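Local coordinates for UPF0147 protein MMP1188 (Methanococcus maripaludis S2, PDB 2QZG), which is of unknown function but belongs to the archaeal UPF0147 family and forms a small all-helical fold that pairs with a second copy of itself, at residues I76-R79 against T80-G84. Sequence-based numbering, arbitrary orientation.
Sequences IHTR and TQIWG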
# COMPACT_ATOMS: atom_id res chain seq x y z
N ILE C 76 0.02 6.47 15.39
CA ILE C 76 1.06 5.90 14.52
C ILE C 76 0.49 4.84 13.57
O ILE C 76 0.71 4.92 12.35
CB ILE C 76 2.27 5.35 15.34
CG1 ILE C 76 2.96 6.49 16.08
CG2 ILE C 76 3.26 4.62 14.41
CD1 ILE C 76 4.21 6.12 16.91
N HIS C 77 -0.29 3.89 14.12
CA HIS C 77 -0.84 2.79 13.33
C HIS C 77 -1.73 3.29 12.20
O HIS C 77 -1.66 2.79 11.07
CB HIS C 77 -1.56 1.75 14.23
CG HIS C 77 -2.93 2.16 14.70
ND1 HIS C 77 -3.13 3.06 15.72
CD2 HIS C 77 -4.16 1.75 14.31
CE1 HIS C 77 -4.42 3.21 15.93
NE2 HIS C 77 -5.08 2.42 15.10
N THR C 78 -2.56 4.28 12.49
CA THR C 78 -3.39 4.88 11.48
C THR C 78 -2.56 5.56 10.40
O THR C 78 -2.86 5.44 9.22
CB THR C 78 -4.36 5.86 12.12
OG1 THR C 78 -4.95 5.24 13.27
CG2 THR C 78 -5.48 6.23 11.13
N ARG C 79 -1.51 6.28 10.79
CA ARG C 79 -0.68 6.98 9.83
C ARG C 79 -0.14 6.00 8.77
O ARG C 79 -0.12 6.33 7.57
CB ARG C 79 0.45 7.71 10.55
CG ARG C 79 1.23 8.67 9.67
CD ARG C 79 2.32 9.39 10.46
NE ARG C 79 1.76 10.25 11.51
CZ ARG C 79 1.14 11.41 11.28
NH1 ARG C 79 0.97 11.85 10.03
NH2 ARG C 79 0.67 12.13 12.30
N THR C 80 0.28 4.82 9.22
CA THR C 80 0.78 3.74 8.35
C THR C 80 -0.30 3.19 7.43
O THR C 80 -0.05 2.95 6.24
CB THR C 80 1.45 2.58 9.17
OG1 THR C 80 2.70 3.05 9.69
CG2 THR C 80 1.76 1.35 8.29
N GLN C 81 -1.49 3.00 7.99
CA GLN C 81 -2.63 2.53 7.20
C GLN C 81 -2.94 3.53 6.11
O GLN C 81 -3.15 3.14 4.97
CB GLN C 81 -3.87 2.27 8.09
CG GLN C 81 -3.72 1.01 8.96
CD GLN C 81 -4.77 0.91 10.06
OE1 GLN C 81 -5.59 1.80 10.24
NE2 GLN C 81 -4.72 -0.17 10.83
N ILE C 82 -2.94 4.82 6.44
CA ILE C 82 -3.24 5.86 5.46
C ILE C 82 -2.17 5.97 4.36
O ILE C 82 -2.52 6.15 3.20
CB ILE C 82 -3.52 7.20 6.12
CG1 ILE C 82 -4.88 7.13 6.85
CG2 ILE C 82 -3.47 8.36 5.11
CD1 ILE C 82 -5.04 8.13 7.90
N TRP C 83 -0.90 5.85 4.73
CA TRP C 83 0.20 5.81 3.76
C TRP C 83 -0.01 4.68 2.73
O TRP C 83 0.07 4.91 1.53
CB TRP C 83 1.57 5.71 4.46
CG TRP C 83 2.72 5.40 3.51
CD1 TRP C 83 3.07 6.11 2.39
CD2 TRP C 83 3.64 4.31 3.60
NE1 TRP C 83 4.17 5.53 1.78
CE2 TRP C 83 4.54 4.43 2.51
CE3 TRP C 83 3.81 3.26 4.50
CZ2 TRP C 83 5.58 3.52 2.30
CZ3 TRP C 83 4.87 2.37 4.30
CH2 TRP C 83 5.73 2.51 3.21
N GLY C 84 -0.40 3.49 3.21
CA GLY C 84 -0.74 2.39 2.33
C GLY C 84 -1.93 2.62 1.40
O GLY C 84 -1.85 2.27 0.23
O HOH W 1 -6.72 3.56 12.28
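T80 N donates to I76 O at 3.2 Å, the first of four successive i to i+4 bonds that join 76-79 to 80-83 in the opening turns of helix 76-90. T80 OG1 lies beside its own backbone N, 3.8 Å from I76 O, while N18 of the second subunit packs on this side chain; a short, branched residue suits such a place, close to the backbone and at the interface. Q81 N bonds to H77 O. The Q81 side chain then runs back along the preceding turn, Q81 CG passing 3.4 Å from H77 O, and its amide, donor and acceptor in one group, suits two different neighbours. Q81 NE2 comes to the edge of the H77 ring, 4.0 Å from H77 CD2, with amide and ring planes nearly perpendicular (85°); H77 NE2 is hydrogen-bonded to D29. Q81 OE1 accepts from a water at 2.9 Å, and that water accepts a hydrogen bond from T78 OG1 at 2.6 Å. Shortening Q81 to an alanine is likely to leave the water held by T78 without the amide oxygen it donates to, and the edge of the H77 ring without its amide neighbour. I82 N bonds to T78 O at 2.8 Å, and beyond the backbone I82 CD1 meets T78 CG2 at 3.8 Å. With OG1 beside the backbone N (chi1 -46°) and CG2 anti to it, T78 offers hydroxyl to water and methyl to I82, a branched hydrocarbon fit for packing; both touch I26 of helix 12-27. W83 N bonds to R79 O, and G84 N continues the ladder to T80 O. W83 NE1 is hydrogen-bonded to T91 OG1 of the second subunit, a reach that suits a long aromatic with a polar edge. Backbone bonds thus hold the turn, leaving side chains to sort by chemistry: methyls to the chain's own core, amide and hydroxyl to a shared water, indole to the dimer partner.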